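Sulfurtransferase (Azotobacter vinelandii, PDB 1E0C) probably catalyses transfer of a sulfane sulfur atom from thiosulfate to cyanide, as rhodaneses do, through an enzyme-bound persulfide. Local coordinates at residues 14-19 and 118-123; 209-214 and 244-249. All blocks are in the same frame, centred on the assembly; numbering follows the deposited sequence.

Contact 1. Residues 14-19 and 118-123; sequences ADLQAR and TAWLAE
The indole of W120, on helix 116-122, reaches across to helix 13-17 and meets L16 and Q17 with the far end of its six-membered ring. Both helices belong to the first rhodanese-like domain. CG of W120 stands anti to the backbone N (chi1 -170°), which carries the ring away from its own helix and puts CZ3 and CH2 foremost. CH2 approaches CB of Q17 at 3.7 Å and lies nearly as close to the CA of that residue. CZ3 sits 3.9 Å from CD2 of L16, with CB and CG of the leucine only slightly farther off. The side chains of L16 and Q17 cross that of W120 at about a right angle, and their touching atoms, CD2 and CB, meet the ring obliquely. In Q17 the first torsion again sets CG anti to the backbone N (chi1 -172°), and the extended chain carries its amide past the ring, the two planes 50° apart. OE1 of Q17 is bound by R125, while NE1 of W120 donates to the carbonyl O of P126, so the polar ends of both side chains are engaged by the segment that follows helix 116-122. L16 continues inward onto L25 and L27 on strand 25-29 of the domain's parallel sheet. A water bridges the two segments, accepting from the backbone N of A14 at 3.0 Å and donating to OE1 of E123 at 2.9 Å. The E123 carboxylate also forms salt bridges with R125 and R206. Replacing W120 with an alanine would probably open a gap beside L16 and the CB of Q17 and leave the P126 carbonyl without its indole donor. Direct contact between the helices is therefore apolar, and polar groups around it bond to a water and to residues outside the two helices.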
ATOM      1  N   ALA A  14       2.221  -7.835 -18.764  1.00 15.10           N
ATOM      2  CA  ALA A  14       1.516  -8.333 -19.938  1.00 11.91           C
ATOM      3  C   ALA A  14       0.008  -8.224 -19.791  1.00 15.88           C
ATOM      4  O   ALA A  14      -0.685  -7.922 -20.767  1.00 15.29           O
ATOM      5  CB  ALA A  14       1.897  -9.784 -20.235  1.00 16.44           C
ATOM      6  N   ASP A  15      -0.510  -8.538 -18.600  1.00 10.22           N
ATOM      7  CA  ASP A  15      -1.951  -8.487 -18.379  1.00  9.74           C
ATOM      8  C   ASP A  15      -2.467  -7.050 -18.519  1.00 10.98           C
ATOM      9  O   ASP A  15      -3.548  -6.820 -19.051  1.00 14.49           O
ATOM     10  CB  ASP A  15      -2.305  -8.971 -16.968  1.00 13.35           C
ATOM     11  CG  ASP A  15      -1.835 -10.385 -16.693  1.00 17.94           C
ATOM     12  OD1 ASP A  15      -1.981 -11.237 -17.593  1.00 14.60           O
ATOM     13  OD2 ASP A  15      -1.341 -10.625 -15.573  1.00 14.35           O
ATOM     14  N   LEU A  16      -1.703  -6.112 -17.958  1.00 14.92           N
ATOM     15  CA  LEU A  16      -2.084  -4.705 -18.036  1.00 11.03           C
ATOM     16  C   LEU A  16      -1.975  -4.187 -19.462  1.00 10.43           C
ATOM     17  O   LEU A  16      -2.908  -3.534 -19.941  1.00 12.02           O
ATOM     18  CB  LEU A  16      -1.248  -3.848 -17.088  1.00 12.60           C
ATOM     19  CG  LEU A  16      -1.499  -2.328 -17.177  1.00  9.47           C
ATOM     20  CD1 LEU A  16      -2.952  -2.003 -16.890  1.00 11.15           C
ATOM     21  CD2 LEU A  16      -0.558  -1.607 -16.223  1.00 11.20           C
ATOM     22  N   GLN A  17      -0.887  -4.503 -20.157  1.00 11.25           N
ATOM     23  CA  GLN A  17      -0.728  -4.004 -21.524  1.00 17.07           C
ATOM     24  C   GLN A  17      -1.873  -4.389 -22.436  1.00 15.54           C
ATOM     25  O   GLN A  17      -2.343  -3.581 -23.247  1.00 13.18           O
ATOM     26  CB  GLN A  17       0.618  -4.392 -22.136  1.00 13.00           C
ATOM     27  CG  GLN A  17       0.848  -3.712 -23.490  1.00 15.93           C
ATOM     28  CD  GLN A  17       2.259  -3.823 -24.000  1.00 19.52           C
ATOM     29  OE1 GLN A  17       3.225  -3.842 -23.237  1.00 13.77           O
ATOM     30  NE2 GLN A  17       2.418  -3.849 -25.329  1.00 18.70           N
ATOM     31  N   ALA A  18      -2.401  -5.598 -22.303  1.00 12.10           N
ATOM     32  CA  ALA A  18      -3.498  -6.091 -23.116  1.00 14.47           C
ATOM     33  C   ALA A  18      -4.803  -5.360 -22.819  1.00 13.79           C
ATOM     34  O   ALA A  18      -5.779  -5.494 -23.555  1.00 14.40           O
ATOM     35  CB  ALA A  18      -3.703  -7.583 -22.823  1.00 19.04           C
ATOM     36  N   ARG A  19      -4.864  -4.681 -21.675  1.00 15.75           N
ATOM     37  CA  ARG A  19      -6.102  -4.086 -21.196  1.00 16.94           C
ATOM     38  C   ARG A  19      -6.000  -2.578 -20.995  1.00 11.39           C
ATOM     39  O   ARG A  19      -6.914  -2.001 -20.395  1.00 16.39           O
ATOM     40  CB  ARG A  19      -6.496  -4.749 -19.859  1.00 16.80           C
ATOM     41  CG  ARG A  19      -6.895  -6.218 -19.998  1.00 18.35           C
ATOM     42  CD  ARG A  19      -7.063  -6.881 -18.638  1.00 19.18           C
ATOM     43  NE  ARG A  19      -7.472  -8.278 -18.750  1.00 15.65           N
ATOM     44  CZ  ARG A  19      -6.651  -9.279 -19.057  1.00 18.01           C
ATOM     45  NH1 ARG A  19      -5.360  -9.065 -19.280  1.00 14.26           N
ATOM     46  NH2 ARG A  19      -7.123 -10.514 -19.172  1.00 19.54           N
ATOM     47  N   THR A 118       9.110  -0.586 -12.578  1.00 12.98           N
ATOM     48  CA  THR A 118      10.381  -1.302 -12.715  1.00 10.30           C
ATOM     49  C   THR A 118      10.204  -2.498 -13.651  1.00  9.73           C
ATOM     50  O   THR A 118      10.965  -2.641 -14.607  1.00 14.50           O
ATOM     51  CB  THR A 118      10.863  -1.806 -11.340  1.00 15.25           C
ATOM     52  OG1 THR A 118      10.705  -0.728 -10.402  1.00 13.15           O
ATOM     53  CG2 THR A 118      12.335  -2.195 -11.394  1.00 13.14           C
ATOM     54  N   ALA A 119       9.175  -3.296 -13.417  1.00  8.73           N
ATOM     55  CA  ALA A 119       8.920  -4.474 -14.247  1.00 11.21           C
ATOM     56  C   ALA A 119       8.461  -4.072 -15.644  1.00 17.93           C
ATOM     57  O   ALA A 119       8.869  -4.666 -16.644  1.00 10.94           O
ATOM     58  CB  ALA A 119       7.886  -5.366 -13.569  1.00 13.71           C
ATOM     59  N   TRP A 120       7.634  -3.037 -15.725  1.00 13.80           N
ATOM     60  CA  TRP A 120       7.190  -2.501 -17.010  1.00 16.73           C
ATOM     61  C   TRP A 120       8.390  -2.086 -17.859  1.00 16.00           C
ATOM     62  O   TRP A 120       8.501  -2.494 -19.019  1.00 15.47           O
ATOM     63  CB  TRP A 120       6.284  -1.278 -16.785  1.00 10.33           C
ATOM     64  CG  TRP A 120       5.579  -0.800 -18.022  1.00 15.24           C
ATOM     65  CD1 TRP A 120       5.998   0.183 -18.873  1.00 14.52           C
ATOM     66  CD2 TRP A 120       4.311  -1.248 -18.513  1.00 12.66           C
ATOM     67  NE1 TRP A 120       5.072   0.348 -19.883  1.00 12.93           N
ATOM     68  CE2 TRP A 120       4.018  -0.493 -19.669  1.00 10.80           C
ATOM     69  CE3 TRP A 120       3.388  -2.213 -18.093  1.00  7.89           C
ATOM     70  CZ2 TRP A 120       2.861  -0.704 -20.414  1.00  8.96           C
ATOM     71  CZ3 TRP A 120       2.232  -2.405 -18.817  1.00 13.06           C
ATOM     72  CH2 TRP A 120       1.979  -1.652 -19.981  1.00 14.00           C
ATOM     73  N   LEU A 121       9.295  -1.300 -17.278  1.00 12.57           N
ATOM     74  CA  LEU A 121      10.470  -0.842 -18.015  1.00 14.65           C
ATOM     75  C   LEU A 121      11.414  -1.996 -18.341  1.00 17.61           C
ATOM     76  O   LEU A 121      12.033  -2.020 -19.413  1.00 14.87           O
ATOM     77  CB  LEU A 121      11.230   0.227 -17.249  1.00 13.79           C
ATOM     78  CG  LEU A 121      10.532   1.566 -16.989  1.00 19.04           C
ATOM     79  CD1 LEU A 121      11.283   2.342 -15.915  1.00 18.42           C
ATOM     80  CD2 LEU A 121      10.452   2.381 -18.274  1.00 21.94           C
ATOM     81  N   ALA A 122      11.534  -2.951 -17.418  1.00 16.36           N
ATOM     82  CA  ALA A 122      12.447  -4.072 -17.652  1.00 19.37           C
ATOM     83  C   ALA A 122      12.038  -4.836 -18.908  1.00 17.23           C
ATOM     84  O   ALA A 122      12.886  -5.447 -19.559  1.00 18.95           O
ATOM     85  CB  ALA A 122      12.513  -5.002 -16.455  1.00 18.85           C
ATOM     86  N   GLU A 123      10.745  -4.843 -19.204  1.00 14.90           N
ATOM     87  CA  GLU A 123      10.217  -5.548 -20.361  1.00 14.89           C
ATOM     88  C   GLU A 123      10.069  -4.627 -21.567  1.00 15.69           C
ATOM     89  O   GLU A 123       9.510  -5.020 -22.584  1.00 16.95           O
ATOM     90  CB  GLU A 123       8.901  -6.246 -20.008  1.00 16.91           C
ATOM     91  CG  GLU A 123       9.103  -7.351 -18.985  1.00 19.11           C
ATOM     92  CD  GLU A 123       7.883  -8.102 -18.535  1.00 18.13           C
ATOM     93  OE1 GLU A 123       6.726  -7.777 -18.873  1.00 14.14           O
ATOM     94  OE2 GLU A 123       8.081  -9.097 -17.782  1.00 22.97           O
TER
HETATM   95  O   HOH W   1       4.574  -9.400 -17.896  1.00 16.31           O

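Contact 2. Residues 209-214 and 244-249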
ATOM      1  N   THR A 209       8.381 -14.864  -5.211  1.00  9.48           N
ATOM      2  CA  THR A 209       7.378 -15.907  -5.393  1.00 12.53           C
ATOM      3  C   THR A 209       7.253 -16.834  -4.188  1.00 10.76           C
ATOM      4  O   THR A 209       6.221 -17.506  -4.061  1.00 12.26           O
ATOM      5  CB  THR A 209       7.664 -16.755  -6.651  1.00 23.20           C
ATOM      6  OG1 THR A 209       8.976 -17.311  -6.527  1.00 18.16           O
ATOM      7  CG2 THR A 209       7.602 -15.867  -7.889  1.00 25.81           C
ATOM      8  N   ASP A 210       8.246 -16.821  -3.321  1.00 13.20           N
ATOM      9  CA  ASP A 210       8.267 -17.664  -2.127  1.00 12.65           C
ATOM     10  C   ASP A 210       7.763 -16.908  -0.907  1.00 17.04           C
ATOM     11  O   ASP A 210       7.976 -17.331   0.228  1.00 10.98           O
ATOM     12  CB  ASP A 210       9.701 -18.146  -1.852  1.00 10.18           C
ATOM     13  CG  ASP A 210      10.681 -17.036  -1.542  1.00 17.65           C
ATOM     14  OD1 ASP A 210      10.632 -15.947  -2.173  1.00 13.11           O
ATOM     15  OD2 ASP A 210      11.548 -17.233  -0.650  1.00 13.60           O
ATOM     16  N   ILE A 211       7.058 -15.800  -1.134  1.00 12.03           N
ATOM     17  CA  ILE A 211       6.636 -14.941  -0.030  1.00  8.56           C
ATOM     18  C   ILE A 211       5.816 -15.657   1.024  1.00  8.68           C
ATOM     19  O   ILE A 211       6.006 -15.408   2.220  1.00 10.65           O
ATOM     20  CB  ILE A 211       5.873 -13.721  -0.583  1.00 10.33           C
ATOM     21  CG1 ILE A 211       5.572 -12.705   0.525  1.00  6.91           C
ATOM     22  CG2 ILE A 211       4.594 -14.145  -1.285  1.00 10.99           C
ATOM     23  CD1 ILE A 211       6.834 -12.051   1.074  1.00 11.61           C
ATOM     24  N   ALA A 212       4.878 -16.522   0.640  1.00  8.38           N
ATOM     25  CA  ALA A 212       4.030 -17.181   1.631  1.00 10.54           C
ATOM     26  C   ALA A 212       4.842 -17.944   2.670  1.00 11.03           C
ATOM     27  O   ALA A 212       4.614 -17.789   3.874  1.00 10.52           O
ATOM     28  CB  ALA A 212       2.997 -18.070   0.974  1.00 10.21           C
ATOM     29  N   GLY A 213       5.761 -18.786   2.215  1.00 10.76           N
ATOM     30  CA  GLY A 213       6.625 -19.544   3.118  1.00 16.23           C
ATOM     31  C   GLY A 213       7.404 -18.644   4.062  1.00 13.29           C
ATOM     32  O   GLY A 213       7.625 -18.966   5.236  1.00 11.39           O
ATOM     33  N   ARG A 214       7.887 -17.510   3.548  1.00  9.70           N
ATOM     34  CA  ARG A 214       8.677 -16.596   4.370  1.00  9.39           C
ATOM     35  C   ARG A 214       7.821 -15.938   5.442  1.00  8.47           C
ATOM     36  O   ARG A 214       8.242 -15.728   6.583  1.00 11.41           O
ATOM     37  CB  ARG A 214       9.359 -15.560   3.471  1.00  7.13           C
ATOM     38  CG  ARG A 214      10.182 -16.132   2.332  1.00  9.22           C
ATOM     39  CD  ARG A 214      11.444 -16.840   2.803  1.00  8.29           C
ATOM     40  NE  ARG A 214      11.153 -18.160   3.373  1.00 10.53           N
ATOM     41  CZ  ARG A 214      10.882 -19.240   2.663  1.00 13.66           C
ATOM     42  NH1 ARG A 214      10.890 -19.189   1.332  1.00 11.72           N
ATOM     43  NH2 ARG A 214      10.631 -20.391   3.277  1.00 12.99           N
ATOM     44  N   LYS A 244      -3.135  -9.049   1.547  1.00 11.59           N
ATOM     45  CA  LYS A 244      -4.397  -9.078   0.815  1.00 12.17           C
ATOM     46  C   LYS A 244      -4.265  -9.979  -0.430  1.00 10.00           C
ATOM     47  O   LYS A 244      -5.187 -10.713  -0.741  1.00 13.41           O
ATOM     48  CB  LYS A 244      -4.790  -7.690   0.312  1.00 15.53           C
ATOM     49  CG  LYS A 244      -4.629  -6.562   1.307  1.00 30.32           C
ATOM     50  CD  LYS A 244      -5.953  -5.995   1.763  1.00 37.45           C
ATOM     51  CE  LYS A 244      -6.667  -6.892   2.750  1.00 33.99           C
ATOM     52  NZ  LYS A 244      -8.148  -6.730   2.665  1.00 28.38           N
ATOM     53  N   ALA A 245      -3.161  -9.804  -1.144  1.00 11.22           N
ATOM     54  CA  ALA A 245      -2.929 -10.529  -2.391  1.00  9.10           C
ATOM     55  C   ALA A 245      -2.850 -12.035  -2.153  1.00 13.03           C
ATOM     56  O   ALA A 245      -3.365 -12.810  -2.957  1.00 10.91           O
ATOM     57  CB  ALA A 245      -1.635 -10.041  -3.034  1.00 10.48           C
ATOM     58  N   LEU A 246      -2.330 -12.443  -0.997  1.00 13.05           N
ATOM     59  CA  LEU A 246      -2.241 -13.862  -0.671  1.00 11.84           C
ATOM     60  C   LEU A 246      -3.563 -14.424  -0.175  1.00 15.97           C
ATOM     61  O   LEU A 246      -3.655 -15.627   0.092  1.00 16.18           O
ATOM     62  CB  LEU A 246      -1.148 -14.122   0.369  1.00 12.79           C
ATOM     63  CG  LEU A 246       0.293 -13.870  -0.100  1.00 13.14           C
ATOM     64  CD1 LEU A 246       1.259 -14.010   1.066  1.00 16.81           C
ATOM     65  CD2 LEU A 246       0.660 -14.859  -1.206  1.00 15.49           C
ATOM     66  N   GLY A 247      -4.569 -13.580   0.000  1.00 13.84           N
ATOM     67  CA  GLY A 247      -5.890 -14.001   0.415  1.00 15.05           C
ATOM     68  C   GLY A 247      -6.087 -14.022   1.921  1.00 16.32           C
ATOM     69  O   GLY A 247      -7.007 -14.683   2.415  1.00 14.41           O
ATOM     70  N   TYR A 248      -5.232 -13.330   2.670  1.00  9.94           N
ATOM     71  CA  TYR A 248      -5.428 -13.292   4.136  1.00 13.18           C
ATOM     72  C   TYR A 248      -6.728 -12.536   4.410  1.00 13.10           C
ATOM     73  O   TYR A 248      -6.902 -11.419   3.914  1.00 14.15           O
ATOM     74  CB  TYR A 248      -4.255 -12.595   4.797  1.00 11.02           C
ATOM     75  CG  TYR A 248      -2.951 -13.343   4.930  1.00 11.18           C
ATOM     76  CD1 TYR A 248      -2.368 -14.000   3.858  1.00 13.30           C
ATOM     77  CD2 TYR A 248      -2.266 -13.345   6.140  1.00  8.49           C
ATOM     78  CE1 TYR A 248      -1.151 -14.648   3.988  1.00 12.88           C
ATOM     79  CE2 TYR A 248      -1.043 -13.978   6.277  1.00 12.25           C
ATOM     80  CZ  TYR A 248      -0.498 -14.646   5.196  1.00 12.92           C
ATOM     81  OH  TYR A 248       0.715 -15.297   5.329  1.00 11.49           O
ATOM     82  N   PRO A 249      -7.645 -13.116   5.168  1.00  9.77           N
ATOM     83  CA  PRO A 249      -8.963 -12.542   5.358  1.00 10.19           C
ATOM     84  C   PRO A 249      -9.007 -11.364   6.311  1.00 12.57           C
ATOM     85  O   PRO A 249      -9.988 -10.595   6.266  1.00 10.17           O
ATOM     86  CB  PRO A 249      -9.797 -13.703   5.916  1.00 13.63           C
ATOM     87  CG  PRO A 249      -8.779 -14.558   6.603  1.00 12.95           C
ATOM     88  CD  PRO A 249      -7.562 -14.500   5.712  1.00 12.97           C
TER
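Within the second rhodanese-like domain, the start of helix 211-217 packs against the C-terminal end of helix 235-245, where L246, at the helix end, points toward it. Its two methyls straddle CG2 of I211, CD2 at 4.0 Å and CD1 at 4.1 Å. CD1 also lies 4.2 Å from CA of A212, close to the helix backbone, as the small alanine side chain probably allows. L246 has CG anti to its carbonyl carbon (chi1 -67°), and its branched end is thereby directed at the first turn of the opposing helix. I211 continues inward to I242 of helix 235-245, whereas L246 also rests on L215. The chain leaves helix 235-245 through a Schellman motif: G247 has positive phi (90°), a conformation in which a CB would collide with the preceding carbonyl O, and two bonds run back into the last helical turn, one of them from its N to the O of K244 at 3.0 Å. Beyond this turn, the side chain of Y248 touches L215 and hydrogen-bonds through OH to the carbonyl O of I220. Within 209-214, NH1 of R214, in helix 211-217, forms a salt bridge with OD2 of D210, the N-cap residue, at 2.9 Å, nearly in the guanidinium plane, and E217 holds NH2 of the same arginine.

How the contacts relate
Contacts 1 and 2 belong to different rhodanese-like domains and share no secondary-structure element; their nearest atoms are about 12 Å apart. Each brings together two helices within its own domain. Contact 1 is the more buried, resting on the five-stranded parallel sheet through its leucine, whereas contact 2 is only partly buried, with an exposed leucine at its outer side. An aromatic ring against aliphatic carbons does the packing in the first, and aliphatic groups alone in the second. A water joins the two segments of contact 1, while the salt bridge of contact 2 stays within 209-214. Through E123, contact 1 is tied to R206 in the chain just ahead of 209-214.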